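Local coordinates for putative N-acetylmuramoyl-L-alanine amidase,autolysin cwp6 (Peptoclostridium difficile, PDB 5J72), which probably hydrolyses the amide bond between N-acetylmuramic acid and L-alanine in peptidoglycan as a zinc-dependent autolysin carrying three CWB2 cell-wall-binding domains, at residues G15-A20 and V60-K65; L35-Y40 and W73-I78. All blocks are in the same frame, centred on the assembly; numbering follows the deposited sequence. Where two conformers were deposited one is given.

Contact 1 (G15-A20 and V60-K65)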
loop_
_atom_site.group_PDB
_atom_site.type_symbol
_atom_site.label_atom_id
_atom_site.label_comp_id
_atom_site.label_asym_id
_atom_site.label_seq_id
_atom_site.Cartn_x
_atom_site.Cartn_y
_atom_site.Cartn_z
ATOM N N GLY A 15 -23.515 -2.219 -5.050
ATOM C CA GLY A 15 -23.294 -2.579 -3.663
ATOM C C GLY A 15 -22.396 -1.581 -2.922
ATOM O O GLY A 15 -22.231 -1.702 -1.715
ATOM N N SER A 16 -21.787 -0.608 -3.612
ATOM C CA SER A 16 -20.933 0.359 -2.848
ATOM C C SER A 16 -21.747 1.184 -1.892
ATOM O O SER A 16 -22.962 1.394 -2.055
ATOM C CB SER A 16 -20.246 1.366 -3.778
ATOM O OG SER A 16 -19.319 0.747 -4.651
ATOM N N LYS A 17 -21.046 1.743 -0.888
ATOM C CA LYS A 17 -21.660 2.671 0.072
ATOM C C LYS A 17 -20.841 3.952 -0.019
ATOM O O LYS A 17 -19.633 3.869 -0.213
ATOM C CB LYS A 17 -21.627 2.132 1.507
ATOM C CG LYS A 17 -22.550 0.924 1.631
ATOM C CD LYS A 17 -22.275 0.209 2.911
ATOM C CE LYS A 17 -23.113 -1.052 3.055
ATOM N NZ LYS A 17 -24.558 -0.830 2.719
ATOM N N SER A 18 -21.480 5.093 0.049
ATOM C CA SER A 18 -20.744 6.342 -0.022
ATOM C C SER A 18 -21.313 7.312 1.022
ATOM O O SER A 18 -22.526 7.590 1.028
ATOM C CB SER A 18 -20.859 6.949 -1.430
ATOM O OG SER A 18 -20.240 8.233 -1.478
ATOM N N ASN A 19 -20.456 7.855 1.910
ATOM C CA ASN A 19 -21.004 8.796 2.863
ATOM C C ASN A 19 -21.354 10.117 2.177
ATOM O O ASN A 19 -20.584 10.607 1.344
ATOM C CB ASN A 19 -19.980 9.103 4.010
ATOM C CG ASN A 19 -19.637 7.883 4.800
ATOM O OD1 ASN A 19 -20.503 7.020 4.981
ATOM N ND2 ASN A 19 -18.419 7.752 5.312
ATOM N N ALA A 20 -22.475 10.720 2.562
ATOM C CA ALA A 20 -22.874 12.015 1.984
ATOM C C ALA A 20 -23.190 12.986 3.098
ATOM O O ALA A 20 -23.810 12.623 4.111
ATOM C CB ALA A 20 -24.128 11.865 1.122
ATOM N N VAL A 60 -25.812 7.837 4.261
ATOM C CA VAL A 60 -25.046 7.017 3.347
ATOM C C VAL A 60 -25.808 6.737 2.048
ATOM O O VAL A 60 -26.988 6.434 2.150
ATOM C CB VAL A 60 -24.797 5.678 4.095
ATOM C CG1 VAL A 60 -24.102 4.666 3.135
ATOM C CG2 VAL A 60 -23.930 5.924 5.391
ATOM N N ILE A 61 -25.202 6.869 0.870
ATOM C CA ILE A 61 -25.900 6.491 -0.358
ATOM C C ILE A 61 -25.522 4.996 -0.565
ATOM O O ILE A 61 -24.345 4.648 -0.496
ATOM C CB ILE A 61 -25.415 7.350 -1.576
ATOM C CG1 ILE A 61 -25.734 8.867 -1.309
ATOM C CG2 ILE A 61 -26.115 6.836 -2.883
ATOM C CD1 ILE A 61 -24.850 9.783 -2.234
ATOM N N ASN A 62 -26.521 4.117 -0.792
ATOM C CA ASN A 62 -26.254 2.690 -1.022
ATOM C C ASN A 62 -26.508 2.441 -2.519
ATOM O O ASN A 62 -27.661 2.527 -2.926
ATOM C CB ASN A 62 -27.264 1.858 -0.182
ATOM C CG ASN A 62 -26.879 1.988 1.295
ATOM O OD1 ASN A 62 -25.905 1.341 1.720
ATOM N ND2 ASN A 62 -27.544 2.791 2.118
ATOM N N TYR A 63 -25.487 2.174 -3.295
ATOM C CA TYR A 63 -25.620 1.994 -4.723
ATOM C C TYR A 63 -26.074 0.525 -4.995
ATOM O O TYR A 63 -25.329 -0.261 -5.573
ATOM C CB TYR A 63 -24.250 2.291 -5.386
ATOM C CG TYR A 63 -23.986 3.785 -5.336
ATOM C CD1 TYR A 63 -23.212 4.346 -4.320
ATOM C CD2 TYR A 63 -24.549 4.648 -6.281
ATOM C CE1 TYR A 63 -22.992 5.724 -4.259
ATOM C CE2 TYR A 63 -24.362 6.024 -6.209
ATOM C CZ TYR A 63 -23.578 6.555 -5.200
ATOM O OH TYR A 63 -23.453 7.901 -5.085
ATOM N N ASN A 64 -27.348 0.399 -4.611
ATOM C CA ASN A 64 -27.879 -0.947 -4.730
ATOM C C ASN A 64 -28.854 -1.086 -5.894
ATOM O O ASN A 64 -29.720 -1.952 -5.827
ATOM C CB ASN A 64 -28.622 -1.320 -3.437
ATOM C CG ASN A 64 -27.766 -1.538 -2.223
ATOM O OD1 ASN A 64 -28.309 -1.532 -1.098
ATOM N ND2 ASN A 64 -26.437 -1.734 -2.339
ATOM N N LYS A 65 -28.723 -0.328 -6.904
ATOM C CA LYS A 65 -29.583 -0.446 -8.098
ATOM C C LYS A 65 -28.691 -0.670 -9.311
ATOM O O LYS A 65 -27.646 -0.036 -9.436
ATOM C CB LYS A 65 -30.416 0.850 -8.311
ATOM C CG LYS A 65 -31.384 1.215 -7.152
ATOM C CD LYS A 65 -32.541 0.274 -7.005
ATOM C CE LYS A 65 -33.553 0.391 -8.134
ATOM N NZ LYS A 65 -34.268 1.713 -8.133
HETATM O O HOH W 1 -24.858 -0.672 -0.583
HETATM O O HOH W 2 -21.338 9.255 -3.745
#
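Lys17 reaches across to Asn62 on the face of the sheet that these two share with Asn19 and Val60. Its NZ donates to Asn62 OD1 at 2.7 Å, approaching from 23° off the carbonyl plane. The chain runs nearly straight as far as CE and then bends at chi4 (-47°), which brings the ammonium group in to the amide oxygen. A water lies within hydrogen-bonding distance of both Asn62 OD1 and Ser16 O and can donate to either, between this amide and the backbone of the other strand. Further along the same face, Val60 packs CG1 against Lys17 CB at 3.9 Å, while CG2 lies beside Asn19 OD1.

The other face carries Ser18, Ile61 and Tyr63, along with Ser16, whose OG is hydrogen-bonded to Val13 N. Ser18 CB meets the edge of the Tyr63 ring, 3.7 Å from CE1 and in the ring plane, and Ile61 CG2 of the same strand rests over one ring face near its rim. A second water links Ser18 OG at 2.7 Å with Tyr63 OH at 2.8 Å; the serine hydroxyl is also hydrogen-bonded to Arg9 N.

Two antiparallel strands set these groups in place. Ser18 and Ile61 form a hydrogen-bonded pair, Ser18 N giving to Ile61 O at 3.0 Å and Ile61 N to Ser18 O at 2.8 Å. Further along the chains, Gly15 N donates to Tyr63 O at 2.7 Å, and Tyr63 is the centre of an inverse gamma turn. Gly15 has a positive phi (97°), a backbone conformation suited to glycine.

In the N-terminal domain, strand 16-24 runs between strands 3-7 and 56-63, and strand 42-51 flanks 56-63 on its far side. Tyr63 reaches on to Val106 and Gln108 of strand 106-113.

Contact 2 (L35-Y40 and W73-I78); sequences LNFMCY and WELQSI
Strands 35-39 and 73-78 run antiparallel with their axes 137° apart, and the pairing slips by one residue at Asn36, whose carbonyl oxygen faces two successive amides. Gln76 N donates to Asn36 O at 2.7 Å, and Ser77 N adds a weak bond at 3.4 Å. This is a classic beta bulge, with Gln76 as the extra residue. Beyond it, Met38 and Glu74 make a regular hydrogen-bonded pair.

The bulge turns Gln76 toward the opposite strand. A bend at chi2 folds NE2 back to Glu74 O in a nearly straight bond (174° at the hydrogen) that comes in from above the carbonyl plane. That oxygen also accepts from Met38 N. Gln76 CG lies 3.5 Å from Met38 CG, the two side chains crossing at about a right angle, and Asn36 OD1 abuts the same CG.

The bulge lies among the antiparallel strands of the N-terminal domain, where strand 30-39 pairs with both 42-51 and 72-82.

On the apolar face, Leu75 places CD1 3.8 Å from Phe37 CE2, an off-centre CH-pi contact with the ring, and Leu35 lies alongside Ile78 with CD1 4.2 Å from CG1. At the other end Cys39 CB sits over one face of the Trp73 indole, 3.6 Å from the centroid of the six-membered ring. With SG anti to the backbone N (chi1 175°), the sulfur stands farther above that face, at 4.9 Å from the same centroid. Trp73 NE1 is hydrogen-bonded to Gln108 OE1, and Glu74 OE2 forms a salt bridge with Lys102.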
loop_
_atom_site.group_PDB
_atom_site.type_symbol
_atom_site.label_atom_id
_atom_site.label_comp_id
_atom_site.label_asym_id
_atom_site.label_seq_id
_atom_site.Cartn_x
_atom_site.Cartn_y
_atom_site.Cartn_z
ATOM N N LEU A 35 -32.160 13.004 -1.091
ATOM C CA LEU A 35 -31.516 13.343 -2.373
ATOM C C LEU A 35 -32.075 12.351 -3.367
ATOM O O LEU A 35 -32.140 11.130 -3.031
ATOM C CB LEU A 35 -30.026 13.122 -2.231
ATOM C CG LEU A 35 -29.263 14.404 -1.726
ATOM C CD1 LEU A 35 -29.775 14.842 -0.330
ATOM C CD2 LEU A 35 -27.748 14.043 -1.724
ATOM N N ASN A 36 -32.470 12.828 -4.557
ATOM C CA ASN A 36 -32.963 11.910 -5.581
ATOM C C ASN A 36 -31.994 11.997 -6.741
ATOM O O ASN A 36 -31.635 13.078 -7.185
ATOM C CB ASN A 36 -34.392 12.300 -6.018
ATOM C CG ASN A 36 -34.870 11.402 -7.114
ATOM O OD1 ASN A 36 -34.563 11.682 -8.306
ATOM N ND2 ASN A 36 -35.518 10.234 -6.813
ATOM N N PHE A 37 -31.538 10.818 -7.222
ATOM C CA PHE A 37 -30.652 10.772 -8.400
ATOM C C PHE A 37 -31.339 9.935 -9.463
ATOM O O PHE A 37 -32.217 9.132 -9.123
ATOM C CB PHE A 37 -29.358 9.983 -8.042
ATOM C CG PHE A 37 -28.609 10.545 -6.841
ATOM C CD1 PHE A 37 -28.883 10.097 -5.560
ATOM C CD2 PHE A 37 -27.643 11.499 -6.999
ATOM C CE1 PHE A 37 -28.180 10.597 -4.454
ATOM C CE2 PHE A 37 -26.932 12.012 -5.885
ATOM C CZ PHE A 37 -27.218 11.545 -4.637
ATOM N N MET A 38 -30.899 10.054 -10.738
ATOM C CA MET A 38 -31.440 9.161 -11.760
ATOM C C MET A 38 -30.318 8.739 -12.648
ATOM O O MET A 38 -29.389 9.526 -12.895
ATOM C CB MET A 38 -32.450 9.863 -12.733
ATOM C CG MET A 38 -33.745 10.302 -12.038
ATOM S SD MET A 38 -34.935 8.937 -11.729
ATOM C CE MET A 38 -35.545 8.605 -13.440
ATOM N N CYS A 39 -30.386 7.497 -13.126
ATOM C CA CYS A 39 -29.449 7.066 -14.149
ATOM C C CYS A 39 -30.439 6.574 -15.295
ATOM O O CYS A 39 -31.083 5.541 -15.119
ATOM C CB CYS A 39 -28.552 5.934 -13.646
ATOM S SG CYS A 39 -27.463 5.289 -14.974
ATOM N N TYR A 40 -30.539 7.344 -16.403
ATOM C CA TYR A 40 -31.517 7.100 -17.501
ATOM C C TYR A 40 -32.892 7.115 -16.831
ATOM O O TYR A 40 -33.218 8.148 -16.235
ATOM C CB TYR A 40 -31.186 5.760 -18.199
ATOM C CG TYR A 40 -31.947 5.626 -19.485
ATOM C CD1 TYR A 40 -31.907 6.629 -20.447
ATOM C CD2 TYR A 40 -32.733 4.502 -19.739
ATOM C CE1 TYR A 40 -32.632 6.516 -21.636
ATOM C CE2 TYR A 40 -33.460 4.385 -20.920
ATOM C CZ TYR A 40 -33.398 5.390 -21.867
ATOM O OH TYR A 40 -34.073 5.230 -23.072
ATOM N N TRP A 73 -24.991 8.269 -12.239
ATOM C CA TRP A 73 -26.070 8.736 -11.405
ATOM C C TRP A 73 -26.009 10.253 -11.365
ATOM O O TRP A 73 -24.968 10.799 -10.994
ATOM C CB TRP A 73 -25.888 8.189 -9.976
ATOM C CG TRP A 73 -26.058 6.743 -9.907
ATOM C CD1 TRP A 73 -25.077 5.794 -9.759
ATOM C CD2 TRP A 73 -27.300 6.021 -10.062
ATOM N NE1 TRP A 73 -25.639 4.526 -9.855
ATOM C CE2 TRP A 73 -27.003 4.642 -10.030
ATOM C CE3 TRP A 73 -28.648 6.422 -10.209
ATOM C CZ2 TRP A 73 -28.001 3.657 -10.147
ATOM C CZ3 TRP A 73 -29.645 5.442 -10.320
ATOM C CH2 TRP A 73 -29.317 4.084 -10.292
ATOM N N GLU A 74 -27.105 10.930 -11.721
ATOM C CA GLU A 74 -27.135 12.410 -11.784
ATOM C C GLU A 74 -28.106 12.921 -10.766
ATOM O O GLU A 74 -29.238 12.434 -10.675
ATOM C CB GLU A 74 -27.604 12.849 -13.190
ATOM C CG GLU A 74 -26.564 12.380 -14.217
ATOM C CD GLU A 74 -26.839 12.867 -15.661
ATOM O OE1 GLU A 74 -27.557 13.812 -15.844
ATOM O OE2 GLU A 74 -26.313 12.263 -16.591
ATOM N N LEU A 75 -27.685 13.892 -9.977
ATOM C CA LEU A 75 -28.558 14.421 -8.919
ATOM C C LEU A 75 -29.728 15.212 -9.530
ATOM O O LEU A 75 -29.500 16.084 -10.369
ATOM C CB LEU A 75 -27.709 15.415 -8.035
ATOM C CG LEU A 75 -28.535 16.069 -6.896
ATOM C CD1 LEU A 75 -29.098 15.104 -5.873
ATOM C CD2 LEU A 75 -27.583 17.120 -6.213
ATOM N N GLN A 76 -30.977 14.905 -9.132
ATOM C CA GLN A 76 -32.176 15.613 -9.665
ATOM C C GLN A 76 -32.782 16.608 -8.697
ATOM O O GLN A 76 -33.269 17.647 -9.136
ATOM C CB GLN A 76 -33.267 14.605 -9.946
ATOM C CG GLN A 76 -32.730 13.419 -10.791
ATOM C CD GLN A 76 -32.394 13.873 -12.151
ATOM O OE1 GLN A 76 -33.253 14.365 -12.874
ATOM N NE2 GLN A 76 -31.164 13.700 -12.591
ATOM N N SER A 77 -32.759 16.320 -7.428
ATOM C CA SER A 77 -33.463 17.177 -6.508
ATOM C C SER A 77 -33.175 16.845 -5.078
ATOM O O SER A 77 -32.632 15.787 -4.748
ATOM C CB SER A 77 -34.989 17.013 -6.733
ATOM O OG SER A 77 -35.400 15.682 -6.422
ATOM N N ILE A 78 -33.552 17.777 -4.191
ATOM C CA ILE A 78 -33.457 17.535 -2.757
ATOM C C ILE A 78 -34.796 17.850 -2.164
ATOM O O ILE A 78 -35.331 18.942 -2.421
ATOM C CB ILE A 78 -32.379 18.471 -2.114
ATOM C CG1 ILE A 78 -31.002 18.100 -2.643
ATOM C CG2 ILE A 78 -32.454 18.313 -0.579
ATOM C CD1 ILE A 78 -29.848 19.055 -2.134
#

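Contacts 1 and 2 lie in the same N-terminal domain, their centres 13 Å apart, and their segments alternate along the chain. Strand 42-51 is the partner of both 56-63 and 30-39, and so connects the two pairings. Side chains also bridge them directly: Tyr63 CE2 is 3.6 Å from Trp73 CD1, with the ring planes at about 45°, and Ile61 CD1 packs 3.8 Å from Phe37 CZ. A bound calcium ion lies about 10 Å from the side chain of Ala20 and about 13 Å from that of Leu35. The zinc site of His460, Glu477 and His530 belongs to the amidase domain, not to this one.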